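Local coordinates for AdeR (Acinetobacter baumannii, PDB 5X5L), which probably acts as a two-component response regulator of transcription, and is seen here as its C-terminal DNA-binding domain bound to an intercistronic DNA region, at residues L28-T31 and L32-K36; K47-T50 and R51-M55; L76-K79 and L80-Q83. All blocks are in the same frame, centred on the assembly; numbering follows the deposited sequence.

Contact 1: L28-T31 and L32-K36; sequences LNLT and LTEYK. With nucleotides of chain J.
Thr-31 and Glu-34 are bonded to each other twice, in opposite directions, at the start of helix 32-41. Glu-34 N donates to Thr-31 OG1 at 3.0 Å, and Thr-31 N donates back to Glu-34 OE1 at 3.0 Å with a nearly straight N-H...O angle of 168°. This is a capping box: Thr-31 is the N-cap, and each side chain takes up a backbone N-H that no preceding helical turn could serve. The threonine hydroxyl reaches its place because chi1 of 76° sets OG1 between the backbone N and the carbonyl carbon. The glutamate chain, extended beyond CG, crosses Thr-31 at a slant, and Thr-31 N meets OE1 from above the carboxylate plane. Its stronger partner is Lys-79, which makes a salt bridge to the same OE1 and probably stabilises the negative charge.

The cap also grips DNA. Thr-31 OG1, while accepting from Glu-34 N, donates to OP2 of DT15 of chain J at 3.1 Å, and Thr-33 N donates to OP1 of DT15 at 2.8 Å. Thr-33 OG1 lies close to OP1 and O5' of that nucleotide. Lying at the helix N-terminus, this phosphate takes the N-H of Thr-33 and probably gains from the helix dipole. Small, branched threonines suit this place, carrying a hydroxyl close to the backbone.

Farther out, Leu-30 CB lies 4.1 Å from Glu-34 CB, and Leu-30 CD2 rests against the first helical turn, which Tyr-35 N begins by bonding to Thr-31 O at 2.8 Å. Leu-30 also packs on Leu-76 of helix 66-81 and on Val-17 of strand 16-19, while Tyr-35 stacks on His-15, so the turn is wedged between the recognition helix and the N-terminal sheet.

Contact 2: K47-T50 and R51-M55; sequences KVFT and RGELM. With nucleotides of chain I.
Lys-47, just before strand 48-50, reaches for Glu-53 of helix 51-58, in the helix-turn-helix part of this winged-helix domain. Its chain stays extended until a bend at chi4 (-82°) turns NZ to the carboxylate, 2.9 Å from Glu-53 OE1 and 3.2 Å from OE2. The two bonds are individually weak but make up a salt bridge. A long lysine suits the place, since its methylenes have a ring to lie on: CD sits 3.8 Å above one face of Phe-49, offset toward the rim.

Phe-49 belongs to short strand 48-50, joined by backbone bonds to Tyr-97 of the wing hairpin. Its CB packs on Leu-54 CG, and its ring meets Phe-40 of helix 32-41, as befits an aromatic residue at the core.

Thr-50 is the N-cap and forms a capping box with Glu-53. Its OG1 accepts from Glu-53 N at 3.2 Å, while Thr-50 N donates to the anti lone pair of Glu-53 OE1 at 3.0 Å and 163°. OE1 thus receives both a backbone N-H and the lysine; OE2 is also held by Ser-62 N of the third subunit. Leu-54 N closes the first turn on Thr-50 O.

Next to the cap, Arg-51 directs its extended chain away from the box and toward DNA, its NE steadied by a salt bridge to Asp-70 of helix 66-81. Its NH1 makes a weak hydrogen bond of 3.3 Å to OP1 of DG5 of chain I, and OP2 of the same phosphate lies over one face of the guanidinium.

Contact 3: L76-K79 and L80-Q83; sequences LRKK and LEEQ. With nucleotides of chain I.
Two different first torsions bring Arg-77 and Glu-81 alongside one another. In Arg-77, chi1 of 178° swings CG opposite the backbone N; in Glu-81, chi1 of -60° puts CG opposite the carbonyl carbon. One helical turn apart, the side chains then run the same way, with Glu-81 OE2 against the arginine methylenes, 3.4 Å from Arg-77 CG. The touch is to aliphatic carbon: Arg-77 NE and Glu-81 OE2 are 4.9 Å apart, too far for a salt bridge, though the opposite charges probably still attract weakly. A bend at chi3 (-57°) turns the guanidinium off this path.

These residues lie in the C-terminal part of helix 66-81, the recognition helix of the OmpR/PhoB-type winged-helix domain, and the loop that follows. Regular backbone bonds still hold: Leu-80 N to Leu-76 O at 3.0 Å, Glu-81 N to Arg-77 O at 2.8 Å and Glu-82 N to Lys-78 O at 3.0 Å.

The sides of the helix divide the work. Leu-76 CG and Leu-80 CD1 approach to 4.3 Å on the buried side, where both leucines also touch Leu-89; branched apolar chains suit this interior. Toward the DNA, Arg-77 NH2 comes within 2.9 Å of OP1 of DT6 of chain I, obliquely to the guanidinium. NH2 is hydrogen-bonded to Leu-89 O, and NH1 makes a salt bridge to a DNA phosphate; the Leu-89 carbonyl may thus contribute to orienting a guanidinium that faces the DNA backbone.

Lys-79 and Glu-82 also lie side by side, touching through Lys-79 CG and Glu-82 OE2. The lysine extends past this carboxylate, and its NZ goes on to Glu-34 and to the carbonyl oxygen of Asn-29.

Contacts 1 and 2 repeat one device, a Thr-x-x-Glu capping box at the start of successive helices: in contact 1 the cap and Thr-33 hold a phosphate, whereas in contact 2 Arg-51, next after the cap, reaches one weakly. Contact 3 lies toward the other end of a helix, where i to i+4 backbone bonds, leucine packing and a phosphate-facing arginine replace the cap. All three are partly buried: contact 1 buries mainly polar cap residues and Tyr-35, contact 2 Phe-49 and Leu-54 among others, contact 3 its leucines, with Lys-78 and Glu-82 exposed. Contacts 1 and 3 touch through a salt bridge and apolar packing; contacts 2 and 3, with centres about 20 Å apart, do not.

Contact 1: L28-T31 and L32-K36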
ATOM      1  N   LEU C  28      16.577   3.137   6.437  1.00 55.35           N
ATOM      2  CA  LEU C  28      16.952   2.319   7.590  1.00 54.47           C
ATOM      3  C   LEU C  28      16.019   1.136   7.731  1.00 54.06           C
ATOM      4  O   LEU C  28      14.817   1.247   7.478  1.00 53.40           O
ATOM      5  CB  LEU C  28      16.909   3.130   8.882  1.00 52.50           C
ATOM      6  CG  LEU C  28      18.075   4.003   9.274  1.00 53.02           C
ATOM      7  CD1 LEU C  28      18.637   4.747   8.096  1.00 54.95           C
ATOM      8  CD2 LEU C  28      17.676   4.958  10.379  1.00 51.26           C
ATOM      9  N   ASN C  29      16.585   0.020   8.177  1.00 54.73           N
ATOM     10  CA  ASN C  29      15.832  -1.191   8.486  1.00 54.68           C
ATOM     11  C   ASN C  29      15.537  -1.169   9.983  1.00 52.61           C
ATOM     12  O   ASN C  29      16.293  -1.718  10.785  1.00 52.83           O
ATOM     13  CB  ASN C  29      16.632  -2.440   8.076  1.00 57.12           C
ATOM     14  CG  ASN C  29      15.788  -3.706   8.051  1.00 57.88           C
ATOM     15  OD1 ASN C  29      14.992  -3.953   8.984  1.00 56.37           O
ATOM     16  ND2 ASN C  29      15.989  -4.550   6.987  1.00 60.64           N
ATOM     17  N   LEU C  30      14.420  -0.536  10.341  1.00 50.94           N
ATOM     18  CA  LEU C  30      13.967  -0.479  11.712  1.00 49.25           C
ATOM     19  C   LEU C  30      12.931  -1.552  12.015  1.00 49.36           C
ATOM     20  O   LEU C  30      12.155  -1.908  11.171  1.00 50.22           O
ATOM     21  CB  LEU C  30      13.375   0.905  12.002  1.00 47.76           C
ATOM     22  CG  LEU C  30      14.468   1.945  12.349  1.00 47.52           C
ATOM     23  CD1 LEU C  30      15.390   2.224  11.227  1.00 49.03           C
ATOM     24  CD2 LEU C  30      13.859   3.226  12.906  1.00 46.29           C
ATOM     25  N   THR C  31      12.920  -1.945  13.274  1.00 48.61           N
ATOM     26  CA  THR C  31      11.896  -2.809  13.819  1.00 48.69           C
ATOM     27  C   THR C  31      10.679  -1.908  14.101  1.00 47.41           C
ATOM     28  O   THR C  31      10.798  -0.684  14.061  1.00 46.43           O
ATOM     29  CB  THR C  31      12.368  -3.473  15.138  1.00 48.59           C
ATOM     30  OG1 THR C  31      12.314  -2.521  16.191  1.00 46.95           O
ATOM     31  CG2 THR C  31      13.753  -4.121  15.037  1.00 49.92           C
ATOM     32  N   LEU C  32       9.522  -2.505  14.382  1.00 47.76           N
ATOM     33  CA  LEU C  32       8.317  -1.736  14.714  1.00 47.00           C
ATOM     34  C   LEU C  32       8.509  -0.888  15.967  1.00 45.55           C
ATOM     35  O   LEU C  32       8.179   0.295  15.957  1.00 44.84           O
ATOM     36  CB  LEU C  32       7.102  -2.649  14.890  1.00 48.11           C
ATOM     37  CG  LEU C  32       5.758  -1.943  15.129  1.00 47.93           C
ATOM     38  CD1 LEU C  32       5.355  -1.100  13.928  1.00 48.17           C
ATOM     39  CD2 LEU C  32       4.666  -2.959  15.413  1.00 49.44           C
ATOM     40  N   THR C  33       9.025  -1.491  17.040  1.00 45.43           N
ATOM     41  CA  THR C  33       9.356  -0.747  18.259  1.00 44.38           C
ATOM     42  C   THR C  33      10.289   0.423  17.960  1.00 43.68           C
ATOM     43  O   THR C  33      10.021   1.550  18.352  1.00 43.05           O
ATOM     44  CB  THR C  33      10.006  -1.653  19.324  1.00 44.71           C
ATOM     45  OG1 THR C  33       9.104  -2.723  19.602  1.00 45.69           O
ATOM     46  CG2 THR C  33      10.279  -0.868  20.601  1.00 43.91           C
ATOM     47  N   GLU C  34      11.375   0.130  17.247  1.00 44.19           N
ATOM     48  CA  GLU C  34      12.366   1.138  16.836  1.00 44.04           C
ATOM     49  C   GLU C  34      11.744   2.271  16.005  1.00 43.83           C
ATOM     50  O   GLU C  34      12.080   3.436  16.195  1.00 43.51           O
ATOM     51  CB  GLU C  34      13.518   0.478  16.077  1.00 45.15           C
ATOM     52  CG  GLU C  34      14.430  -0.381  16.951  1.00 45.69           C
ATOM     53  CD  GLU C  34      15.333  -1.349  16.177  1.00 47.34           C
ATOM     54  OE1 GLU C  34      15.371  -1.310  14.925  1.00 48.12           O
ATOM     55  OE2 GLU C  34      16.018  -2.166  16.832  1.00 48.15           O
ATOM     56  N   TYR C  35      10.840   1.930  15.092  1.00 44.30           N
ATOM     57  CA  TYR C  35      10.117   2.936  14.300  1.00 44.38           C
ATOM     58  C   TYR C  35       9.280   3.851  15.199  1.00 43.71           C
ATOM     59  O   TYR C  35       9.261   5.061  15.010  1.00 43.74           O
ATOM     60  CB  TYR C  35       9.199   2.270  13.260  1.00 45.32           C
ATOM     61  CG  TYR C  35       8.377   3.261  12.475  1.00 45.69           C
ATOM     62  CD1 TYR C  35       8.891   3.838  11.313  1.00 46.43           C
ATOM     63  CD2 TYR C  35       7.102   3.632  12.886  1.00 45.65           C
ATOM     64  CE1 TYR C  35       8.147   4.753  10.570  1.00 47.07           C
ATOM     65  CE2 TYR C  35       6.357   4.548  12.155  1.00 46.33           C
ATOM     66  CZ  TYR C  35       6.886   5.102  10.996  1.00 47.00           C
ATOM     67  OH  TYR C  35       6.139   6.010  10.271  1.00 47.94           O
ATOM     68  N   LYS C  36       8.573   3.258  16.153  1.00 43.48           N
ATOM     69  CA  LYS C  36       7.723   4.018  17.075  1.00 43.22           C
ATOM     70  C   LYS C  36       8.541   4.995  17.924  1.00 42.76           C
ATOM     71  O   LYS C  36       8.141   6.135  18.101  1.00 42.96           O
ATOM     72  CB  LYS C  36       6.911   3.088  17.986  1.00 43.42           C
ATOM     73  CG  LYS C  36       5.784   2.360  17.278  1.00 44.36           C
ATOM     74  CD  LYS C  36       4.820   1.694  18.251  1.00 44.95           C
ATOM     75  CE  LYS C  36       3.952   0.739  17.423  1.00 46.26           C
ATOM     76  NZ  LYS C  36       2.847   0.100  18.181  1.00 47.39           N
TER
ATOM     77  P    DT J  15      10.503  -5.172  18.078  1.00 58.20           P
ATOM     78  OP1  DT J  15       9.616  -4.143  17.489  1.00 58.01           O
ATOM     79  OP2  DT J  15      11.970  -4.947  18.098  1.00 58.41           O
ATOM     80  O5'  DT J  15       9.982  -5.469  19.552  1.00 58.47           O
ATOM     81  C5'  DT J  15       8.828  -6.295  19.776  1.00 58.56           C
ATOM     82  C4'  DT J  15       9.093  -7.198  20.955  1.00 59.20           C
ATOM     83  O4'  DT J  15      10.089  -8.185  20.612  1.00 59.39           O
ATOM     84  C3'  DT J  15       9.641  -6.451  22.172  1.00 59.65           C
ATOM     85  O3'  DT J  15       8.741  -6.583  23.269  1.00 60.32           O
ATOM     86  C2'  DT J  15      10.977  -7.113  22.455  1.00 59.99           C
ATOM     87  C1'  DT J  15      10.849  -8.455  21.771  1.00 60.04           C
ATOM     88  N1   DT J  15      12.115  -9.099  21.345  1.00 60.25           N
ATOM     89  C2   DT J  15      12.440 -10.339  21.851  1.00 61.11           C
ATOM     90  O2   DT J  15      11.752 -10.927  22.669  1.00 61.76           O
ATOM     91  N3   DT J  15      13.613 -10.867  21.365  1.00 61.43           N
ATOM     92  C4   DT J  15      14.471 -10.291  20.447  1.00 61.00           C
ATOM     93  O4   DT J  15      15.489 -10.885  20.105  1.00 61.54           O
ATOM     94  C5   DT J  15      14.064  -8.993  19.952  1.00 60.13           C
ATOM     95  C7   DT J  15      14.934  -8.287  18.960  1.00 59.90           C
ATOM     96  C6   DT J  15      12.921  -8.471  20.417  1.00 59.80           C
TER

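Contact 2: K47-T50 and R51-M55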
ATOM      1  N   LYS C  47      12.965  17.426  23.728  1.00 54.77           N
ATOM      2  CA  LYS C  47      12.352  16.958  24.969  1.00 54.39           C
ATOM      3  C   LYS C  47      13.031  15.705  25.499  1.00 52.78           C
ATOM      4  O   LYS C  47      13.408  14.819  24.728  1.00 51.16           O
ATOM      5  CB  LYS C  47      10.869  16.665  24.753  1.00 53.62           C
ATOM      6  CG  LYS C  47      10.128  16.268  26.017  1.00 53.74           C
ATOM      7  CD  LYS C  47       8.713  15.807  25.700  1.00 53.06           C
ATOM      8  CE  LYS C  47       8.054  15.179  26.915  1.00 53.13           C
ATOM      9  NZ  LYS C  47       8.427  13.776  27.122  1.00 51.14           N
ATOM     10  N   VAL C  48      13.167  15.642  26.818  1.00 53.53           N
ATOM     11  CA  VAL C  48      13.598  14.429  27.510  1.00 52.31           C
ATOM     12  C   VAL C  48      12.365  13.569  27.744  1.00 50.98           C
ATOM     13  O   VAL C  48      11.465  13.970  28.485  1.00 52.01           O
ATOM     14  CB  VAL C  48      14.257  14.740  28.878  1.00 54.06           C
ATOM     15  CG1 VAL C  48      14.654  13.448  29.589  1.00 53.01           C
ATOM     16  CG2 VAL C  48      15.448  15.661  28.699  1.00 55.91           C
ATOM     17  N   PHE C  49      12.329  12.402  27.109  1.00 49.09           N
ATOM     18  CA  PHE C  49      11.276  11.414  27.348  1.00 48.06           C
ATOM     19  C   PHE C  49      11.749  10.462  28.419  1.00 47.92           C
ATOM     20  O   PHE C  49      12.892  10.021  28.379  1.00 47.66           O
ATOM     21  CB  PHE C  49      10.966  10.640  26.068  1.00 46.49           C
ATOM     22  CG  PHE C  49      10.373  11.495  24.991  1.00 46.79           C
ATOM     23  CD1 PHE C  49      11.179  12.251  24.147  1.00 47.21           C
ATOM     24  CD2 PHE C  49       9.003  11.577  24.846  1.00 47.00           C
ATOM     25  CE1 PHE C  49      10.635  13.049  23.166  1.00 47.74           C
ATOM     26  CE2 PHE C  49       8.440  12.381  23.862  1.00 47.57           C
ATOM     27  CZ  PHE C  49       9.263  13.115  23.013  1.00 47.90           C
ATOM     28  N   THR C  50      10.888  10.147  29.378  1.00 48.39           N
ATOM     29  CA  THR C  50      11.222   9.155  30.400  1.00 48.45           C
ATOM     30  C   THR C  50      11.085   7.754  29.796  1.00 46.96           C
ATOM     31  O   THR C  50      10.536   7.568  28.710  1.00 46.01           O
ATOM     32  CB  THR C  50      10.307   9.256  31.643  1.00 49.85           C
ATOM     33  OG1 THR C  50       8.930   9.093  31.266  1.00 49.63           O
ATOM     34  CG2 THR C  50      10.425  10.602  32.299  1.00 51.76           C
ATOM     35  N   ARG C  51      11.606   6.772  30.513  1.00 47.06           N
ATOM     36  CA  ARG C  51      11.500   5.376  30.103  1.00 46.17           C
ATOM     37  C   ARG C  51      10.044   4.925  30.136  1.00 46.19           C
ATOM     38  O   ARG C  51       9.618   4.172  29.267  1.00 45.44           O
ATOM     39  CB  ARG C  51      12.376   4.477  30.978  1.00 46.78           C
ATOM     40  CG  ARG C  51      13.857   4.738  30.784  1.00 46.98           C
ATOM     41  CD  ARG C  51      14.722   4.041  31.810  1.00 48.10           C
ATOM     42  NE  ARG C  51      16.120   4.006  31.423  1.00 48.43           N
ATOM     43  CZ  ARG C  51      17.001   4.995  31.576  1.00 49.35           C
ATOM     44  NH1 ARG C  51      16.653   6.150  32.127  1.00 50.01           N
ATOM     45  NH2 ARG C  51      18.256   4.821  31.163  1.00 49.92           N
ATOM     46  N   GLY C  52       9.294   5.398  31.126  1.00 47.38           N
ATOM     47  CA  GLY C  52       7.862   5.130  31.231  1.00 47.93           C
ATOM     48  C   GLY C  52       7.060   5.625  30.039  1.00 47.37           C
ATOM     49  O   GLY C  52       6.133   4.937  29.585  1.00 47.35           O
ATOM     50  N   GLU C  53       7.404   6.810  29.533  1.00 47.21           N
ATOM     51  CA  GLU C  53       6.744   7.367  28.347  1.00 46.87           C
ATOM     52  C   GLU C  53       7.063   6.577  27.093  1.00 45.46           C
ATOM     53  O   GLU C  53       6.170   6.283  26.304  1.00 45.38           O
ATOM     54  CB  GLU C  53       7.136   8.823  28.116  1.00 47.38           C
ATOM     55  CG  GLU C  53       6.614   9.788  29.158  1.00 49.26           C
ATOM     56  CD  GLU C  53       7.044  11.207  28.879  1.00 50.10           C
ATOM     57  OE1 GLU C  53       8.258  11.486  28.856  1.00 49.83           O
ATOM     58  OE2 GLU C  53       6.163  12.051  28.647  1.00 51.33           O
ATOM     59  N   LEU C  54       8.336   6.241  26.905  1.00 44.67           N
ATOM     60  CA  LEU C  54       8.762   5.435  25.758  1.00 43.68           C
ATOM     61  C   LEU C  54       8.132   4.037  25.783  1.00 43.72           C
ATOM     62  O   LEU C  54       7.733   3.528  24.736  1.00 43.43           O
ATOM     63  CB  LEU C  54      10.286   5.332  25.702  1.00 43.37           C
ATOM     64  CG  LEU C  54      11.022   6.653  25.433  1.00 43.60           C
ATOM     65  CD1 LEU C  54      12.516   6.502  25.717  1.00 43.83           C
ATOM     66  CD2 LEU C  54      10.788   7.132  24.008  1.00 43.25           C
ATOM     67  N   MET C  55       8.018   3.450  26.971  1.00 44.36           N
ATOM     68  CA  MET C  55       7.431   2.122  27.137  1.00 44.85           C
ATOM     69  C   MET C  55       5.951   2.096  26.743  1.00 45.47           C
ATOM     70  O   MET C  55       5.532   1.268  25.938  1.00 45.56           O
ATOM     71  CB  MET C  55       7.582   1.637  28.591  1.00 45.79           C
ATOM     72  CG  MET C  55       7.491   0.129  28.725  1.00 46.42           C
ATOM     73  SD  MET C  55       8.013  -0.509  30.291  1.00 47.64           S
ATOM     74  CE  MET C  55       6.695   0.101  31.304  1.00 48.94           C
TER
ATOM     75  P    DG I   5      20.331   5.919  33.988  1.00 62.55           P
ATOM     76  OP1  DG I   5      19.621   7.052  33.348  1.00 62.52           O
ATOM     77  OP2  DG I   5      19.550   4.791  34.557  1.00 63.12           O
ATOM     78  O5'  DG I   5      21.388   5.411  32.915  1.00 61.27           O
ATOM     79  C5'  DG I   5      22.355   6.326  32.368  1.00 61.02           C
ATOM     80  C4'  DG I   5      23.086   5.719  31.193  1.00 60.10           C
ATOM     81  O4'  DG I   5      23.940   4.655  31.670  1.00 60.41           O
ATOM     82  C3'  DG I   5      22.225   5.100  30.084  1.00 59.15           C
ATOM     83  O3'  DG I   5      22.822   5.448  28.826  1.00 58.72           O
ATOM     84  C2'  DG I   5      22.248   3.618  30.417  1.00 59.10           C
ATOM     85  C1'  DG I   5      23.638   3.443  30.994  1.00 59.81           C
ATOM     86  N9   DG I   5      23.797   2.354  31.953  1.00 60.62           N
ATOM     87  C8   DG I   5      23.057   2.104  33.086  1.00 61.45           C
ATOM     88  N7   DG I   5      23.471   1.058  33.751  1.00 62.45           N
ATOM     89  C5   DG I   5      24.566   0.607  33.029  1.00 62.26           C
ATOM     90  C6   DG I   5      25.437  -0.488  33.269  1.00 63.38           C
ATOM     91  O6   DG I   5      25.412  -1.309  34.196  1.00 64.77           O
ATOM     92  N1   DG I   5      26.415  -0.587  32.280  1.00 63.13           N
ATOM     93  C2   DG I   5      26.541   0.264  31.205  1.00 62.00           C
ATOM     94  N2   DG I   5      27.552   0.010  30.359  1.00 62.34           N
ATOM     95  N3   DG I   5      25.739   1.291  30.975  1.00 60.99           N
ATOM     96  C4   DG I   5      24.784   1.403  31.922  1.00 61.16           C
TER

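Contact 3: L76-K79 and L80-Q83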
ATOM      1  N   LEU C  76      18.377   0.979  18.139  1.00 47.50           N
ATOM      2  CA  LEU C  76      18.087   2.084  17.227  1.00 47.15           C
ATOM      3  C   LEU C  76      19.332   2.949  17.028  1.00 48.36           C
ATOM      4  O   LEU C  76      19.662   3.290  15.893  1.00 49.28           O
ATOM      5  CB  LEU C  76      16.913   2.935  17.736  1.00 45.62           C
ATOM      6  CG  LEU C  76      16.571   4.210  16.950  1.00 45.47           C
ATOM      7  CD1 LEU C  76      16.296   3.900  15.481  1.00 46.01           C
ATOM      8  CD2 LEU C  76      15.380   4.933  17.577  1.00 44.35           C
ATOM      9  N   ARG C  77      20.016   3.292  18.127  1.00 48.65           N
ATOM     10  CA  ARG C  77      21.202   4.162  18.070  1.00 50.15           C
ATOM     11  C   ARG C  77      22.263   3.570  17.166  1.00 52.16           C
ATOM     12  O   ARG C  77      22.805   4.279  16.317  1.00 53.39           O
ATOM     13  CB  ARG C  77      21.792   4.419  19.469  1.00 50.54           C
ATOM     14  CG  ARG C  77      23.048   5.275  19.504  1.00 52.52           C
ATOM     15  CD  ARG C  77      23.642   5.433  20.902  1.00 53.24           C
ATOM     16  NE  ARG C  77      22.704   5.996  21.878  1.00 51.77           N
ATOM     17  CZ  ARG C  77      22.182   5.361  22.934  1.00 50.86           C
ATOM     18  NH1 ARG C  77      22.483   4.094  23.225  1.00 51.19           N
ATOM     19  NH2 ARG C  77      21.343   6.022  23.736  1.00 49.92           N
ATOM     20  N   LYS C  78      22.547   2.274  17.333  1.00 52.81           N
ATOM     21  CA  LYS C  78      23.536   1.601  16.498  1.00 55.12           C
ATOM     22  C   LYS C  78      23.191   1.746  15.015  1.00 55.45           C
ATOM     23  O   LYS C  78      24.059   2.082  14.207  1.00 57.44           O
ATOM     24  CB  LYS C  78      23.678   0.125  16.890  1.00 55.86           C
ATOM     25  CG  LYS C  78      24.705  -0.672  16.096  1.00 58.71           C
ATOM     26  CD  LYS C  78      26.128  -0.121  16.247  1.00 61.02           C
ATOM     27  CE  LYS C  78      26.948  -0.255  14.970  1.00 63.77           C
ATOM     28  NZ  LYS C  78      27.379  -1.664  14.712  1.00 66.00           N
ATOM     29  N   LYS C  79      21.923   1.539  14.673  1.00 53.74           N
ATOM     30  CA  LYS C  79      21.469   1.695  13.287  1.00 54.10           C
ATOM     31  C   LYS C  79      21.647   3.129  12.769  1.00 54.32           C
ATOM     32  O   LYS C  79      21.991   3.322  11.601  1.00 55.90           O
ATOM     33  CB  LYS C  79      20.020   1.216  13.129  1.00 52.46           C
ATOM     34  CG  LYS C  79      19.910  -0.301  13.236  1.00 53.13           C
ATOM     35  CD  LYS C  79      18.472  -0.777  13.259  1.00 51.74           C
ATOM     36  CE  LYS C  79      18.386  -2.281  13.455  1.00 52.78           C
ATOM     37  NZ  LYS C  79      16.987  -2.776  13.524  1.00 51.82           N
ATOM     38  N   LEU C  80      21.439   4.124  13.629  1.00 53.11           N
ATOM     39  CA  LEU C  80      21.740   5.511  13.272  1.00 53.81           C
ATOM     40  C   LEU C  80      23.237   5.752  13.072  1.00 56.41           C
ATOM     41  O   LEU C  80      23.615   6.447  12.123  1.00 57.99           O
ATOM     42  CB  LEU C  80      21.177   6.489  14.311  1.00 52.33           C
ATOM     43  CG  LEU C  80      19.655   6.607  14.364  1.00 50.27           C
ATOM     44  CD1 LEU C  80      19.178   7.308  15.611  1.00 49.14           C
ATOM     45  CD2 LEU C  80      19.167   7.383  13.174  1.00 50.72           C
ATOM     46  N   GLU C  81      24.082   5.177  13.935  1.00 57.17           N
ATOM     47  CA  GLU C  81      25.539   5.397  13.838  1.00 60.03           C
ATOM     48  C   GLU C  81      26.148   4.784  12.577  1.00 62.37           C
ATOM     49  O   GLU C  81      27.065   5.378  12.001  1.00 64.89           O
ATOM     50  CB  GLU C  81      26.305   4.889  15.076  1.00 60.65           C
ATOM     51  CG  GLU C  81      25.945   5.507  16.418  1.00 59.10           C
ATOM     52  CD  GLU C  81      26.533   4.750  17.609  1.00 59.64           C
ATOM     53  OE1 GLU C  81      27.178   3.685  17.444  1.00 61.12           O
ATOM     54  OE2 GLU C  81      26.379   5.248  18.738  1.00 58.88           O
ATOM     55  N   GLU C  82      25.637   3.623  12.133  1.00 61.88           N
ATOM     56  CA  GLU C  82      26.110   3.016  10.871  1.00 64.33           C
ATOM     57  C   GLU C  82      25.748   3.815   9.603  1.00 64.84           C
ATOM     58  O   GLU C  82      26.285   3.522   8.535  1.00 67.40           O
ATOM     59  CB  GLU C  82      25.724   1.526  10.728  1.00 64.27           C
ATOM     60  CG  GLU C  82      24.263   1.172  10.900  1.00 61.39           C
ATOM     61  CD  GLU C  82      23.943  -0.277  10.460  1.00 62.24           C
ATOM     62  OE1 GLU C  82      24.857  -1.097  10.160  1.00 64.97           O
ATOM     63  OE2 GLU C  82      22.743  -0.604  10.419  1.00 60.42           O
ATOM     64  N   GLN C  83      24.883   4.824   9.738  1.00 62.79           N
ATOM     65  CA  GLN C  83      24.652   5.826   8.681  1.00 63.59           C
ATOM     66  C   GLN C  83      25.315   7.158   9.038  1.00 64.64           C
ATOM     67  O   GLN C  83      24.855   8.220   8.603  1.00 64.56           O
ATOM     68  CB  GLN C  83      23.152   6.015   8.422  1.00 61.14           C
ATOM     69  CG  GLN C  83      22.376   4.722   8.220  1.00 60.11           C
ATOM     70  CD  GLN C  83      22.993   3.781   7.202  1.00 62.72           C
ATOM     71  OE1 GLN C  83      23.536   4.210   6.178  1.00 65.07           O
ATOM     72  NE2 GLN C  83      22.915   2.482   7.486  1.00 62.61           N
TER
ATOM     73  P    DT I   6      22.352   4.763  27.462  1.00 57.86           P
ATOM     74  OP1  DT I   6      22.497   5.749  26.365  1.00 57.98           O
ATOM     75  OP2  DT I   6      21.045   4.116  27.690  1.00 57.49           O
ATOM     76  O5'  DT I   6      23.457   3.642  27.238  1.00 57.88           O
ATOM     77  C5'  DT I   6      24.815   4.007  26.964  1.00 58.53           C
ATOM     78  C4'  DT I   6      25.584   2.809  26.466  1.00 58.78           C
ATOM     79  O4'  DT I   6      25.636   1.795  27.495  1.00 59.10           O
ATOM     80  C3'  DT I   6      24.988   2.141  25.234  1.00 58.11           C
ATOM     81  O3'  DT I   6      26.037   2.001  24.271  1.00 58.86           O
ATOM     82  C2'  DT I   6      24.425   0.832  25.763  1.00 57.83           C
ATOM     83  C1'  DT I   6      25.297   0.528  26.961  1.00 58.84           C
ATOM     84  N1   DT I   6      24.704  -0.275  28.067  1.00 59.07           N
ATOM     85  C2   DT I   6      25.351  -1.423  28.483  1.00 60.13           C
ATOM     86  O2   DT I   6      26.350  -1.865  27.940  1.00 60.86           O
ATOM     87  N3   DT I   6      24.767  -2.053  29.552  1.00 60.66           N
ATOM     88  C4   DT I   6      23.644  -1.654  30.246  1.00 60.31           C
ATOM     89  O4   DT I   6      23.238  -2.328  31.189  1.00 61.23           O
ATOM     90  C5   DT I   6      23.024  -0.436  29.771  1.00 59.23           C
ATOM     91  C7   DT I   6      21.791   0.062  30.458  1.00 59.20           C
ATOM     92  C6   DT I   6      23.584   0.191  28.726  1.00 58.65           C
TER